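Local coordinates for protein hydrogenase 2 maturation peptidase (Thaumarchaeota archaeon SCGC AB-539-E09, PDB 5TTX) that probably acts as an endopeptidase that trims the large subunit of a nickel-iron hydrogenase during its maturation, at residues 72-80 with 126-134. Numbering follows the deposited sequence.
Sequences LEGPPGRLS and IGCIPRSLK
I129 reaches into the curved loop 72-78 and is lined by its backbone carbonyls. Its CB lies 3.6 Å from P75 O and also faces R78 O. From there the side chain forks: CG2 heads for the carbonyls of G74 and P75, while CG1, anti to the carbonyl carbon of I129 (chi1 -60°), runs between R78 O and L72 O. With chi2 at 180° the chain is fully extended, and its tip, I129 CD1, comes 3.5 Å from L72 O and packs close to E73 O as well. L72 CB touches I129 CD1, and R78 CB lies 3.7 Å from that same I129 CD1, the side chains of R78 and I129 running side by side and pointing the same way before the arginine chain bends off at chi2 and chi3. Cut back to an alanine, this residue would probably leave a gap within the loop and take from the CB atoms of L72 and R78 the methyl they pack on.

The backbone of I129 is held from both ends. G77 N, within the type II turn P75-R78, donates to I129 O at 2.8 Å, and I129 N donates to R78 O at 2.9 Å, nearly straight at 169°. Within the turn itself, P76 CB rests 3.7 Å from R131 CB. In the other direction the pairing passes into regular antiparallel sheet: L79 and C128 form a non-hydrogen-bonded pair with CD2 of the leucine against CB of the cysteine, and S80 and G127 a hydrogen-bonded one. On the face bearing L79 and C128, helix 141-158 and F25 of helix 25-34 cover both side chains. The contact thus joins strand 79-83, outermost within the chain, to its antiparallel neighbour 122-128 in the mixed sheet of the alpha/beta hydrogenase maturation protease fold.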
ATOM      1  N   LEU A  72       8.072 -33.061 -31.703  1.00 29.15           N
ATOM      2  CA  LEU A  72       6.768 -33.489 -31.233  1.00 30.46           C
ATOM      3  C   LEU A  72       6.518 -34.879 -31.776  1.00 31.06           C
ATOM      4  O   LEU A  72       7.232 -35.348 -32.664  1.00 45.82           O
ATOM      5  CB  LEU A  72       5.665 -32.529 -31.729  1.00 26.84           C
ATOM      6  CG  LEU A  72       5.917 -31.091 -31.298  1.00 34.58           C
ATOM      7  CD1 LEU A  72       4.932 -30.176 -31.959  1.00 34.82           C
ATOM      8  CD2 LEU A  72       5.847 -30.981 -29.723  1.00 31.09           C
ATOM      9  N   GLU A  73       5.487 -35.540 -31.263  1.00 43.56           N
ATOM     10  CA  GLU A  73       5.060 -36.784 -31.885  1.00 38.88           C
ATOM     11  C   GLU A  73       4.553 -36.492 -33.287  1.00 40.19           C
ATOM     12  O   GLU A  73       3.745 -35.587 -33.488  1.00 43.07           O
ATOM     13  CB  GLU A  73       3.967 -37.469 -31.076  1.00 33.22           C
ATOM     14  CG  GLU A  73       4.279 -37.672 -29.622  1.00 48.18           C
ATOM     15  CD  GLU A  73       3.407 -38.758 -29.020  1.00 56.53           C
ATOM     16  OE1 GLU A  73       3.730 -39.245 -27.912  1.00 60.51           O
ATOM     17  OE2 GLU A  73       2.411 -39.136 -29.676  1.00 56.45           O
ATOM     18  N   GLY A  74       5.032 -37.258 -34.256  1.00 40.39           N
ATOM     19  CA  GLY A  74       4.616 -37.087 -35.623  1.00 34.32           C
ATOM     20  C   GLY A  74       5.789 -37.192 -36.555  1.00 33.47           C
ATOM     21  O   GLY A  74       6.950 -37.149 -36.134  1.00 43.68           O
ATOM     22  N   PRO A  75       5.508 -37.312 -37.848  1.00 35.83           N
ATOM     23  CA  PRO A  75       6.571 -37.568 -38.821  1.00 39.80           C
ATOM     24  C   PRO A  75       7.311 -36.294 -39.176  1.00 40.58           C
ATOM     25  O   PRO A  75       6.785 -35.181 -39.008  1.00 38.61           O
ATOM     26  CB  PRO A  75       5.803 -38.118 -40.034  1.00 33.52           C
ATOM     27  CG  PRO A  75       4.532 -37.324 -40.013  1.00 29.40           C
ATOM     28  CD  PRO A  75       4.199 -37.117 -38.512  1.00 35.51           C
ATOM     29  N   PRO A  76       8.535 -36.423 -39.684  1.00 45.11           N
ATOM     30  CA  PRO A  76       9.271 -35.247 -40.170  1.00 28.39           C
ATOM     31  C   PRO A  76       8.452 -34.457 -41.182  1.00 31.23           C
ATOM     32  O   PRO A  76       7.744 -35.022 -42.026  1.00 36.96           O
ATOM     33  CB  PRO A  76      10.525 -35.860 -40.803  1.00 29.47           C
ATOM     34  CG  PRO A  76      10.741 -37.143 -40.039  1.00 30.58           C
ATOM     35  CD  PRO A  76       9.334 -37.662 -39.745  1.00 31.34           C
ATOM     36  N   GLY A  77       8.540 -33.133 -41.088  1.00 27.14           N
ATOM     37  CA  GLY A  77       7.782 -32.242 -41.950  1.00 26.05           C
ATOM     38  C   GLY A  77       6.378 -31.927 -41.459  1.00 28.95           C
ATOM     39  O   GLY A  77       5.695 -31.119 -42.077  1.00 24.94           O
ATOM     40  N   ARG A  78       5.905 -32.577 -40.399  1.00 29.64           N
ATOM     41  CA  ARG A  78       4.658 -32.153 -39.779  1.00 36.52           C
ATOM     42  C   ARG A  78       4.814 -30.746 -39.194  1.00 34.18           C
ATOM     43  O   ARG A  78       5.836 -30.408 -38.590  1.00 32.83           O
ATOM     44  CB  ARG A  78       4.260 -33.166 -38.692  1.00 37.51           C
ATOM     45  CG  ARG A  78       3.068 -32.807 -37.859  1.00 33.39           C
ATOM     46  CD  ARG A  78       1.767 -32.859 -38.641  1.00 32.24           C
ATOM     47  NE  ARG A  78       1.539 -34.150 -39.285  1.00 27.09           N
ATOM     48  CZ  ARG A  78       1.168 -35.277 -38.680  1.00 32.77           C
ATOM     49  NH1 ARG A  78       0.995 -36.375 -39.408  1.00 44.49           N
ATOM     50  NH2 ARG A  78       0.968 -35.323 -37.367  1.00 32.62           N
ATOM     51  N   LEU A  79       3.811 -29.910 -39.406  1.00 30.72           N
ATOM     52  CA  LEU A  79       3.810 -28.542 -38.904  1.00 34.59           C
ATOM     53  C   LEU A  79       2.849 -28.421 -37.730  1.00 31.40           C
ATOM     54  O   LEU A  79       1.858 -29.148 -37.639  1.00 33.04           O
ATOM     55  CB  LEU A  79       3.415 -27.524 -39.991  1.00 23.21           C
ATOM     56  CG  LEU A  79       4.456 -27.258 -41.082  1.00 34.60           C
ATOM     57  CD1 LEU A  79       3.944 -26.187 -42.101  1.00 28.97           C
ATOM     58  CD2 LEU A  79       5.801 -26.861 -40.477  1.00 28.11           C
ATOM     59  N   SER A  80       3.145 -27.475 -36.846  1.00 34.13           N
ATOM     60  CA  SER A  80       2.404 -27.285 -35.603  1.00 31.02           C
ATOM     61  C   SER A  80       2.259 -25.792 -35.361  1.00 31.87           C
ATOM     62  O   SER A  80       3.263 -25.089 -35.194  1.00 36.90           O
ATOM     63  CB  SER A  80       3.138 -27.935 -34.430  1.00 31.76           C
ATOM     64  OG  SER A  80       2.234 -28.264 -33.413  1.00 48.21           O
ATOM     65  N   ILE A 126       4.966 -21.386 -35.259  1.00 23.07           N
ATOM     66  CA  ILE A 126       4.862 -22.460 -36.225  1.00 27.01           C
ATOM     67  C   ILE A 126       6.113 -23.312 -36.074  1.00 24.19           C
ATOM     68  O   ILE A 126       7.229 -22.865 -36.394  1.00 26.93           O
ATOM     69  CB  ILE A 126       4.720 -21.917 -37.653  1.00 30.91           C
ATOM     70  CG1 ILE A 126       3.362 -21.200 -37.804  1.00 27.26           C
ATOM     71  CG2 ILE A 126       4.899 -23.034 -38.663  1.00 22.75           C
ATOM     72  CD1 ILE A 126       3.281 -20.308 -39.043  1.00 35.04           C
ATOM     73  N   GLY A 127       5.940 -24.524 -35.564  1.00 27.70           N
ATOM     74  CA  GLY A 127       7.037 -25.453 -35.383  1.00 27.65           C
ATOM     75  C   GLY A 127       6.966 -26.532 -36.445  1.00 36.53           C
ATOM     76  O   GLY A 127       5.876 -26.886 -36.915  1.00 33.62           O
ATOM     77  N   CYS A 128       8.138 -27.057 -36.808  1.00 27.32           N
ATOM     78  CA  CYS A 128       8.287 -28.129 -37.780  1.00 24.18           C
ATOM     79  C   CYS A 128       9.018 -29.311 -37.157  1.00 24.83           C
ATOM     80  O   CYS A 128      10.087 -29.142 -36.565  1.00 34.21           O
ATOM     81  CB  CYS A 128       9.068 -27.640 -39.004  1.00 33.76           C
ATOM     82  SG  CYS A 128       9.351 -28.954 -40.191  1.00 29.43           S
ATOM     83  N   ILE A 129       8.442 -30.506 -37.264  1.00 22.02           N
ATOM     84  CA  ILE A 129       9.132 -31.689 -36.753  1.00 23.36           C
ATOM     85  C   ILE A 129      10.284 -32.007 -37.695  1.00 30.06           C
ATOM     86  O   ILE A 129      10.049 -32.194 -38.888  1.00 27.76           O
ATOM     87  CB  ILE A 129       8.203 -32.892 -36.636  1.00 22.83           C
ATOM     88  CG1 ILE A 129       7.046 -32.558 -35.683  1.00 26.21           C
ATOM     89  CG2 ILE A 129       9.008 -34.146 -36.169  1.00 20.65           C
ATOM     90  CD1 ILE A 129       6.062 -33.704 -35.504  1.00 21.10           C
ATOM     91  N   PRO A 130      11.524 -32.070 -37.214  1.00 34.44           N
ATOM     92  CA  PRO A 130      12.654 -32.338 -38.103  1.00 25.34           C
ATOM     93  C   PRO A 130      12.751 -33.808 -38.458  1.00 34.37           C
ATOM     94  O   PRO A 130      12.140 -34.683 -37.834  1.00 34.92           O
ATOM     95  CB  PRO A 130      13.862 -31.926 -37.264  1.00 28.89           C
ATOM     96  CG  PRO A 130      13.457 -32.371 -35.877  1.00 26.08           C
ATOM     97  CD  PRO A 130      11.959 -31.972 -35.805  1.00 33.84           C
ATOM     98  N   ARG A 131      13.540 -34.066 -39.491  1.00 32.79           N
ATOM     99  CA  ARG A 131      14.012 -35.417 -39.696  1.00 30.01           C
ATOM    100  C   ARG A 131      15.331 -35.616 -38.985  1.00 29.19           C
ATOM    101  O   ARG A 131      15.512 -36.577 -38.234  1.00 25.93           O
ATOM    102  CB  ARG A 131      14.204 -35.723 -41.185  1.00 26.07           C
ATOM    103  CG  ARG A 131      14.819 -37.112 -41.377  1.00 26.12           C
ATOM    104  CD  ARG A 131      15.381 -37.344 -42.794  1.00 33.82           C
ATOM    105  NE  ARG A 131      15.985 -38.667 -42.857  1.00 29.39           N
ATOM    106  CZ  ARG A 131      16.676 -39.147 -43.899  1.00 44.89           C
ATOM    107  NH1 ARG A 131      16.856 -38.414 -44.981  1.00 31.28           N
ATOM    108  NH2 ARG A 131      17.188 -40.374 -43.848  1.00 32.99           N
ATOM    109  N   SER A 132      16.261 -34.702 -39.209  1.00 31.21           N
ATOM    110  CA  SER A 132      17.584 -34.836 -38.641  1.00 31.45           C
ATOM    111  C   SER A 132      18.141 -33.463 -38.288  1.00 35.04           C
ATOM    112  O   SER A 132      18.012 -32.495 -39.059  1.00 33.82           O
ATOM    113  CB  SER A 132      18.504 -35.560 -39.636  1.00 31.86           C
ATOM    114  OG  SER A 132      19.837 -35.282 -39.323  1.00 35.82           O
ATOM    115  N   LEU A 133      18.761 -33.401 -37.112  1.00 37.15           N
ATOM    116  CA  LEU A 133      19.453 -32.223 -36.603  1.00 33.42           C
ATOM    117  C   LEU A 133      20.959 -32.409 -36.632  1.00 27.28           C
ATOM    118  O   LEU A 133      21.696 -31.589 -36.070  1.00 36.17           O
ATOM    119  CB  LEU A 133      18.988 -31.914 -35.174  1.00 31.68           C
ATOM    120  CG  LEU A 133      17.465 -31.716 -35.056  1.00 40.11           C
ATOM    121  CD1 LEU A 133      16.941 -31.826 -33.585  1.00 37.78           C
ATOM    122  CD2 LEU A 133      17.022 -30.393 -35.724  1.00 21.10           C
ATOM    123  N   LYS A 134      21.427 -33.498 -37.226  1.00 27.80           N
ATOM    124  CA  LYS A 134      22.852 -33.696 -37.390  1.00 36.59           C
ATOM    125  C   LYS A 134      23.439 -32.530 -38.192  1.00 34.79           C
ATOM    126  O   LYS A 134      22.733 -31.895 -38.986  1.00 35.35           O
ATOM    127  CB  LYS A 134      23.121 -35.028 -38.085  1.00 41.60           C
ATOM    128  CG  LYS A 134      22.938 -36.250 -37.164  1.00 44.78           C
ATOM    129  CD  LYS A 134      23.307 -37.558 -37.887  1.00 43.95           C
ATOM    130  CE  LYS A 134      22.349 -37.861 -39.061  1.00 50.91           C
ATOM    131  NZ  LYS A 134      20.894 -38.069 -38.695  1.00 49.95           N
TER